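Local coordinates for protein hydrogenase 2 maturation peptidase (Thaumarchaeota archaeon SCGC AB-539-E09, PDB 5TTX) that probably matures hydrogenase 2 as a peptidase, trimming the C-terminal extension from the large-subunit precursor of a nickel-iron hydrogenase, at residues Arg9-Gly14 / Glu62-Leu67; Leu67-Leu72 / Cys128-Leu133. All blocks are in the same frame, centred on the assembly; numbering follows the deposited sequence.

Interaction 1: residues Arg9-Gly14 / Glu62-Leu67; sequences RVLVAG and EKVIFL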
ATOM      1  N   ARG A   9       4.614 -28.659 -26.891  1.00 64.92           N
ATOM      2  CA  ARG A   9       4.841 -28.717 -25.450  1.00 56.82           C
ATOM      3  C   ARG A   9       6.295 -28.568 -25.042  1.00 43.42           C
ATOM      4  O   ARG A   9       6.576 -27.899 -24.044  1.00 43.81           O
ATOM      5  CB  ARG A   9       4.292 -30.029 -24.885  1.00 56.10           C
ATOM      6  CG  ARG A   9       2.797 -30.051 -24.807  1.00 57.26           C
ATOM      7  CD  ARG A   9       2.316 -29.389 -23.520  1.00 69.73           C
ATOM      8  NE  ARG A   9       0.892 -29.054 -23.554  1.00 77.73           N
ATOM      9  CZ  ARG A   9       0.194 -28.656 -22.492  1.00 86.37           C
ATOM     10  NH1 ARG A   9       0.784 -28.549 -21.303  1.00 81.63           N
ATOM     11  NH2 ARG A   9      -1.100 -28.370 -22.614  1.00 93.33           N
ATOM     12  N   VAL A  10       7.227 -29.182 -25.761  1.00 39.96           N
ATOM     13  CA  VAL A  10       8.646 -29.104 -25.443  1.00 35.55           C
ATOM     14  C   VAL A  10       9.361 -28.377 -26.573  1.00 38.84           C
ATOM     15  O   VAL A  10       9.111 -28.660 -27.749  1.00 47.04           O
ATOM     16  CB  VAL A  10       9.272 -30.489 -25.234  1.00 34.17           C
ATOM     17  CG1 VAL A  10      10.801 -30.359 -25.125  1.00 33.97           C
ATOM     18  CG2 VAL A  10       8.688 -31.141 -24.001  1.00 37.28           C
ATOM     19  N   LEU A  11      10.232 -27.434 -26.210  1.00 27.49           N
ATOM     20  CA  LEU A  11      11.046 -26.684 -27.151  1.00 30.24           C
ATOM     21  C   LEU A  11      12.487 -27.112 -26.971  1.00 31.29           C
ATOM     22  O   LEU A  11      13.024 -27.022 -25.862  1.00 31.86           O
ATOM     23  CB  LEU A  11      10.923 -25.172 -26.934  1.00 33.68           C
ATOM     24  CG  LEU A  11      11.994 -24.354 -27.699  1.00 36.56           C
ATOM     25  CD1 LEU A  11      11.836 -24.542 -29.190  1.00 27.55           C
ATOM     26  CD2 LEU A  11      11.969 -22.842 -27.353  1.00 32.44           C
ATOM     27  N   VAL A  12      13.113 -27.584 -28.043  1.00 27.28           N
ATOM     28  CA  VAL A  12      14.564 -27.751 -28.076  1.00 24.18           C
ATOM     29  C   VAL A  12      15.120 -26.720 -29.047  1.00 35.08           C
ATOM     30  O   VAL A  12      14.828 -26.774 -30.255  1.00 36.52           O
ATOM     31  CB  VAL A  12      14.971 -29.174 -28.479  1.00 27.70           C
ATOM     32  CG1 VAL A  12      16.488 -29.352 -28.408  1.00 23.35           C
ATOM     33  CG2 VAL A  12      14.244 -30.216 -27.627  1.00 31.22           C
ATOM     34  N   ALA A  13      15.930 -25.791 -28.525  1.00 32.01           N
ATOM     35  CA  ALA A  13      16.354 -24.601 -29.255  1.00 26.40           C
ATOM     36  C   ALA A  13      17.851 -24.636 -29.490  1.00 25.71           C
ATOM     37  O   ALA A  13      18.631 -24.655 -28.534  1.00 29.48           O
ATOM     38  CB  ALA A  13      15.976 -23.321 -28.499  1.00 25.74           C
ATOM     39  N   GLY A  14      18.253 -24.637 -30.762  1.00 32.18           N
ATOM     40  CA  GLY A  14      19.652 -24.495 -31.113  1.00 25.67           C
ATOM     41  C   GLY A  14      19.993 -23.041 -31.375  1.00 30.13           C
ATOM     42  O   GLY A  14      19.349 -22.377 -32.192  1.00 36.84           O
ATOM     43  N   GLU A  62       6.072 -25.782 -22.006  1.00 41.89           N
ATOM     44  CA  GLU A  62       6.232 -26.110 -20.599  1.00 37.56           C
ATOM     45  C   GLU A  62       7.646 -26.557 -20.262  1.00 37.35           C
ATOM     46  O   GLU A  62       8.011 -26.600 -19.086  1.00 39.99           O
ATOM     47  CB  GLU A  62       5.239 -27.209 -20.203  1.00 35.29           C
ATOM     48  CG  GLU A  62       5.581 -28.571 -20.769  1.00 36.43           C
ATOM     49  CD  GLU A  62       4.570 -29.656 -20.388  1.00 50.33           C
ATOM     50  OE1 GLU A  62       3.642 -29.360 -19.606  1.00 56.33           O
ATOM     51  OE2 GLU A  62       4.709 -30.806 -20.862  1.00 49.22           O
ATOM     52  N   LYS A  63       8.444 -26.908 -21.255  1.00 36.29           N
ATOM     53  CA  LYS A  63       9.813 -27.314 -21.005  1.00 37.39           C
ATOM     54  C   LYS A  63      10.664 -26.789 -22.151  1.00 42.04           C
ATOM     55  O   LYS A  63      10.232 -26.809 -23.306  1.00 53.55           O
ATOM     56  CB  LYS A  63       9.900 -28.840 -20.848  1.00 32.30           C
ATOM     57  CG  LYS A  63      11.287 -29.385 -20.611  1.00 33.47           C
ATOM     58  CD  LYS A  63      11.228 -30.872 -20.349  1.00 36.98           C
ATOM     59  CE  LYS A  63      12.612 -31.463 -20.128  1.00 37.72           C
ATOM     60  NZ  LYS A  63      13.152 -31.037 -18.804  1.00 47.82           N
ATOM     61  N   VAL A  64      11.841 -26.259 -21.823  1.00 32.02           N
ATOM     62  CA  VAL A  64      12.764 -25.712 -22.813  1.00 31.68           C
ATOM     63  C   VAL A  64      14.145 -26.293 -22.577  1.00 31.88           C
ATOM     64  O   VAL A  64      14.598 -26.401 -21.430  1.00 33.09           O
ATOM     65  CB  VAL A  64      12.839 -24.172 -22.781  1.00 37.69           C
ATOM     66  CG1 VAL A  64      13.744 -23.700 -23.880  1.00 44.52           C
ATOM     67  CG2 VAL A  64      11.483 -23.588 -23.004  1.00 46.94           C
ATOM     68  N   ILE A  65      14.808 -26.663 -23.669  1.00 31.25           N
ATOM     69  CA  ILE A  65      16.210 -27.069 -23.685  1.00 31.35           C
ATOM     70  C   ILE A  65      16.927 -26.175 -24.683  1.00 32.62           C
ATOM     71  O   ILE A  65      16.554 -26.141 -25.863  1.00 37.86           O
ATOM     72  CB  ILE A  65      16.359 -28.547 -24.080  1.00 31.99           C
ATOM     73  CG1 ILE A  65      15.602 -29.432 -23.101  1.00 25.38           C
ATOM     74  CG2 ILE A  65      17.830 -28.965 -24.221  1.00 24.41           C
ATOM     75  CD1 ILE A  65      15.705 -30.928 -23.460  1.00 29.30           C
ATOM     76  N   PHE A  66      17.944 -25.449 -24.217  1.00 30.31           N
ATOM     77  CA  PHE A  66      18.751 -24.569 -25.059  1.00 28.51           C
ATOM     78  C   PHE A  66      20.092 -25.225 -25.324  1.00 25.78           C
ATOM     79  O   PHE A  66      20.733 -25.743 -24.396  1.00 32.77           O
ATOM     80  CB  PHE A  66      19.012 -23.195 -24.411  1.00 33.90           C
ATOM     81  CG  PHE A  66      17.928 -22.195 -24.662  1.00 48.15           C
ATOM     82  CD1 PHE A  66      17.972 -21.373 -25.772  1.00 47.85           C
ATOM     83  CD2 PHE A  66      16.849 -22.075 -23.781  1.00 53.93           C
ATOM     84  CE1 PHE A  66      16.950 -20.452 -26.018  1.00 52.13           C
ATOM     85  CE2 PHE A  66      15.838 -21.149 -24.013  1.00 54.52           C
ATOM     86  CZ  PHE A  66      15.886 -20.341 -25.138  1.00 54.71           C
ATOM     87  N   LEU A  67      20.529 -25.164 -26.579  1.00 27.31           N
ATOM     88  CA  LEU A  67      21.837 -25.663 -26.985  1.00 24.55           C
ATOM     89  C   LEU A  67      22.628 -24.519 -27.602  1.00 27.90           C
ATOM     90  O   LEU A  67      22.125 -23.807 -28.488  1.00 31.07           O
ATOM     91  CB  LEU A  67      21.695 -26.828 -27.969  1.00 27.14           C
ATOM     92  CG  LEU A  67      20.935 -28.038 -27.403  1.00 30.90           C
ATOM     93  CD1 LEU A  67      19.941 -28.434 -28.439  1.00 34.81           C
ATOM     94  CD2 LEU A  67      21.859 -29.192 -27.137  1.00 33.57           C
TER
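Leu11 and Ala13 pair in parallel with the strand of Lys63-Leu67, each gripping the residues before and after its own partner. Leu11 N gives its hydrogen to Lys63 O at 3.0 Å, and Leu11 O accepts from Ile65 N at 2.8 Å, so the two bonds flank Val64. Ala13 repeats the pattern round Phe66, through Ile65 O and Leu67 N. The paired strand axes run 4.7 Å apart and 12° from parallel. On one face, Ala13 CB sits over the Phe66 ring in a CH-pi contact, 4.2 Å from the ring centroid, while Leu11 CD2 lies beside Val64 CG1. On the other, Val12 CG1 is the branch anti to its backbone N (chi1 -176°), which carries it to 3.6 Å from Leu67 CD1; Val10 CG2 lies alongside Lys63 CB. At the strand entrance, Arg9 O accepts from Glu62 N at 3.0 Å. The side chains of these two exposed residues add a weak salt bridge, Glu62 OE1 reaching Arg9 NH1 at 3.4 Å near the guanidinium plane, with the carboxylate turned 74° against it; the arginine is poorly ordered. Strand 42-48 pairs with the other edge of strand 10-15, its Asp43 and Arg45 hydrogen-bonding the Val12 backbone. Helices 25-34 and 141-158 pack on the face of Val12, Ile65 and Leu67, with Leu33 against Val12, Val29 against Leu67 and Ala157 against Ile65. On the opposite face, Ala13 meets Ile47 of strand 42-48 and Phe66 packs on Met99 of the second subunit.

Interaction 2: residues Leu67-Leu72 / Cys128-Leu133; sequences LDSVEL and CIPRSL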
ATOM      1  N   LEU A  67      20.529 -25.164 -26.579  1.00 27.31           N
ATOM      2  CA  LEU A  67      21.837 -25.663 -26.985  1.00 24.55           C
ATOM      3  C   LEU A  67      22.628 -24.519 -27.602  1.00 27.90           C
ATOM      4  O   LEU A  67      22.125 -23.807 -28.488  1.00 31.07           O
ATOM      5  CB  LEU A  67      21.695 -26.828 -27.969  1.00 27.14           C
ATOM      6  CG  LEU A  67      20.935 -28.038 -27.403  1.00 30.90           C
ATOM      7  CD1 LEU A  67      19.941 -28.434 -28.439  1.00 34.81           C
ATOM      8  CD2 LEU A  67      21.859 -29.192 -27.137  1.00 33.57           C
ATOM      9  N   ASP A  68      23.858 -24.331 -27.128  1.00 25.12           N
ATOM     10  CA  ASP A  68      24.682 -23.254 -27.648  1.00 26.66           C
ATOM     11  C   ASP A  68      26.141 -23.624 -27.456  1.00 29.87           C
ATOM     12  O   ASP A  68      26.475 -24.685 -26.921  1.00 28.97           O
ATOM     13  CB  ASP A  68      24.354 -21.910 -26.971  1.00 29.52           C
ATOM     14  CG  ASP A  68      24.662 -21.907 -25.469  1.00 34.11           C
ATOM     15  OD1 ASP A  68      24.970 -22.967 -24.914  1.00 30.96           O
ATOM     16  OD2 ASP A  68      24.600 -20.837 -24.834  1.00 36.64           O
ATOM     17  N   SER A  69      27.008 -22.707 -27.851  1.00 28.82           N
ATOM     18  CA  SER A  69      28.446 -22.878 -27.717  1.00 33.50           C
ATOM     19  C   SER A  69      28.938 -21.968 -26.592  1.00 25.66           C
ATOM     20  O   SER A  69      28.545 -20.803 -26.518  1.00 38.12           O
ATOM     21  CB  SER A  69      29.133 -22.578 -29.059  1.00 26.72           C
ATOM     22  OG  SER A  69      30.547 -22.615 -28.964  1.00 55.13           O
ATOM     23  N   VAL A  70      29.766 -22.504 -25.707  1.00 31.00           N
ATOM     24  CA  VAL A  70      30.220 -21.782 -24.515  1.00 29.72           C
ATOM     25  C   VAL A  70      31.715 -22.015 -24.328  1.00 28.47           C
ATOM     26  O   VAL A  70      32.170 -23.160 -24.307  1.00 43.87           O
ATOM     27  CB  VAL A  70      29.475 -22.229 -23.230  1.00 36.43           C
ATOM     28  CG1 VAL A  70      28.007 -21.868 -23.280  1.00 40.71           C
ATOM     29  CG2 VAL A  70      29.634 -23.729 -23.006  1.00 40.22           C
ATOM     30  N   GLU A  71      32.472 -20.948 -24.117  1.00 30.94           N
ATOM     31  CA  GLU A  71      33.871 -21.124 -23.751  1.00 37.96           C
ATOM     32  C   GLU A  71      33.996 -21.329 -22.239  1.00 31.14           C
ATOM     33  O   GLU A  71      33.828 -20.401 -21.454  1.00 44.58           O
ATOM     34  CB  GLU A  71      34.708 -19.945 -24.248  1.00 41.58           C
ATOM     35  CG  GLU A  71      34.936 -20.039 -25.775  1.00 47.81           C
ATOM     36  CD  GLU A  71      36.139 -20.932 -26.190  1.00 59.22           C
ATOM     37  OE1 GLU A  71      36.718 -20.633 -27.282  1.00 48.82           O
ATOM     38  OE2 GLU A  71      36.506 -21.900 -25.435  1.00 49.43           O
ATOM     39  N   LEU A  72      34.315 -22.550 -21.845  1.00 29.15           N
ATOM     40  CA  LEU A  72      34.600 -22.942 -20.478  1.00 30.46           C
ATOM     41  C   LEU A  72      35.967 -23.589 -20.461  1.00 31.06           C
ATOM     42  O   LEU A  72      36.523 -23.918 -21.510  1.00 45.82           O
ATOM     43  CB  LEU A  72      33.542 -23.943 -19.965  1.00 26.84           C
ATOM     44  CG  LEU A  72      32.129 -23.384 -20.053  1.00 34.58           C
ATOM     45  CD1 LEU A  72      31.132 -24.453 -19.727  1.00 34.82           C
ATOM     46  CD2 LEU A  72      31.982 -22.138 -19.092  1.00 31.09           C
ATOM     47  N   CYS A 128      28.449 -26.403 -25.430  1.00 27.32           N
ATOM     48  CA  CYS A 128      29.549 -27.154 -26.014  1.00 24.18           C
ATOM     49  C   CYS A 128      30.788 -26.274 -26.132  1.00 24.83           C
ATOM     50  O   CYS A 128      30.716 -25.166 -26.668  1.00 34.21           O
ATOM     51  CB  CYS A 128      29.166 -27.675 -27.403  1.00 33.76           C
ATOM     52  SG  CYS A 128      30.525 -28.534 -28.198  1.00 29.43           S
ATOM     53  N   ILE A 129      31.920 -26.747 -25.616  1.00 22.02           N
ATOM     54  CA  ILE A 129      33.156 -25.984 -25.766  1.00 23.36           C
ATOM     55  C   ILE A 129      33.608 -26.095 -27.215  1.00 30.06           C
ATOM     56  O   ILE A 129      33.793 -27.210 -27.701  1.00 27.76           O
ATOM     57  CB  ILE A 129      34.256 -26.479 -24.834  1.00 22.83           C
ATOM     58  CG1 ILE A 129      33.787 -26.361 -23.376  1.00 26.21           C
ATOM     59  CG2 ILE A 129      35.576 -25.687 -25.095  1.00 20.65           C
ATOM     60  CD1 ILE A 129      34.824 -26.835 -22.369  1.00 21.10           C
ATOM     61  N   PRO A 130      33.787 -24.987 -27.932  1.00 34.44           N
ATOM     62  CA  PRO A 130      34.186 -25.068 -29.337  1.00 25.34           C
ATOM     63  C   PRO A 130      35.665 -25.364 -29.484  1.00 34.37           C
ATOM     64  O   PRO A 130      36.462 -25.249 -28.544  1.00 34.92           O
ATOM     65  CB  PRO A 130      33.883 -23.666 -29.864  1.00 28.89           C
ATOM     66  CG  PRO A 130      34.258 -22.792 -28.689  1.00 26.08           C
ATOM     67  CD  PRO A 130      33.708 -23.585 -27.473  1.00 33.84           C
ATOM     68  N   ARG A 131      36.022 -25.758 -30.697  1.00 32.79           N
ATOM     69  CA  ARG A 131      37.418 -25.709 -31.071  1.00 30.01           C
ATOM     70  C   ARG A 131      37.736 -24.375 -31.705  1.00 29.19           C
ATOM     71  O   ARG A 131      38.696 -23.701 -31.324  1.00 25.93           O
ATOM     72  CB  ARG A 131      37.770 -26.823 -32.063  1.00 26.07           C
ATOM     73  CG  ARG A 131      39.218 -26.683 -32.541  1.00 26.12           C
ATOM     74  CD  ARG A 131      39.533 -27.520 -33.797  1.00 33.82           C
ATOM     75  NE  ARG A 131      40.912 -27.278 -34.197  1.00 29.39           N
ATOM     76  CZ  ARG A 131      41.480 -27.747 -35.317  1.00 44.89           C
ATOM     77  NH1 ARG A 131      40.789 -28.491 -36.160  1.00 31.28           N
ATOM     78  NH2 ARG A 131      42.751 -27.461 -35.586  1.00 32.99           N
ATOM     79  N   SER A 132      36.925 -23.979 -32.673  1.00 31.21           N
ATOM     80  CA  SER A 132      37.183 -22.754 -33.400  1.00 31.45           C
ATOM     81  C   SER A 132      35.867 -22.085 -33.774  1.00 35.04           C
ATOM     82  O   SER A 132      34.906 -22.745 -34.208  1.00 33.82           O
ATOM     83  CB  SER A 132      38.015 -23.062 -34.654  1.00 31.86           C
ATOM     84  OG  SER A 132      37.869 -22.022 -35.576  1.00 35.82           O
ATOM     85  N   LEU A 133      35.846 -20.766 -33.597  1.00 37.15           N
ATOM     86  CA  LEU A 133      34.734 -19.899 -33.971  1.00 33.42           C
ATOM     87  C   LEU A 133      35.073 -19.057 -35.188  1.00 27.28           C
ATOM     88  O   LEU A 133      34.322 -18.138 -35.534  1.00 36.17           O
ATOM     89  CB  LEU A 133      34.353 -18.993 -32.793  1.00 31.68           C
ATOM     90  CG  LEU A 133      33.998 -19.771 -31.513  1.00 40.11           C
ATOM     91  CD1 LEU A 133      34.026 -18.883 -30.224  1.00 37.78           C
ATOM     92  CD2 LEU A 133      32.651 -20.514 -31.668  1.00 21.10           C
TER
HETATM   93  O   HOH W   1      30.768 -25.205 -29.668  1.00 32.81           O
HETATM   94  O   HOH W   2      38.049 -23.627 -26.814  1.00 34.69           O
HETATM   95  O   HOH W   3      37.356 -21.480 -29.973  1.00 41.21           O
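Asp68 O and Val70 N hold Cys128 through two backbone hydrogen bonds round a single parallel bridge, Ser69 opposite Cys128: Cys128 N donates to Asp68 O in the carbonyl plane at 3.0 Å, whereas Val70 N donates to Cys128 O from 46° above its carbonyl plane. Beyond this bridge both chains leave the sheet but stay in touch, Ile129 CA approaching Val70 O at 3.3 Å in a CA-H...O contact. The Ser69 hydroxyl stands anti to its own backbone N (chi1 175°), which sets OG 3.6 Å from Pro130 CB; a water joins OG to Cys128 O, donating to the carbonyl. Glu71, bent at chi2, folds back across the proline ring, its OE1 3.6 Å from Pro130 CG. The same carboxylate oxygen accepts from a water that also gives a weak bond to Arg131 O. Ile129 extends its CG1 branch alongside the chain of Val70-Leu72, bringing CD1 within 3.5 Å of Leu72 O and 4.0 Å of Leu72 CB. With an alanine at Ile129, CG1, CG2 and CD1 go, which would probably leave Leu72 CB without its apolar neighbour and open a gap beside the Leu72 carbonyl. Further out, Asp22 accepts the backbone N-H groups of Arg131 and Ser132, and Asp68 makes a salt bridge with Arg98 of the second subunit. The arrangement is characteristic of an alpha/beta sheet at the C-terminal ends of its parallel strands, where two neighbours, 63-69 and 122-128, end side by side and release their loops, the place where folds of this kind commonly carry their functional sites.

In the fold
Interactions 1 and 2 follow each other along one strand, 63-69, and share Leu67; their centres lie about 19 Å apart. Interaction 1 is the buried part, its centre about 7 Å from the centre of the chain, and joins the strand to 10-15 on one edge. Interaction 2, its centre about 13 Å from the centre of the chain, uses the strand's C-terminal end and the other edge, where 122-128 finishes. Together they place 63-69 in the middle of the five-stranded sheet. Both also meet the second subunit, through Phe66 and Asp68. In related hydrogenase maturation proteases the nickel-recognising site lies near such strand ends, so interaction 2 is probably the closer to it.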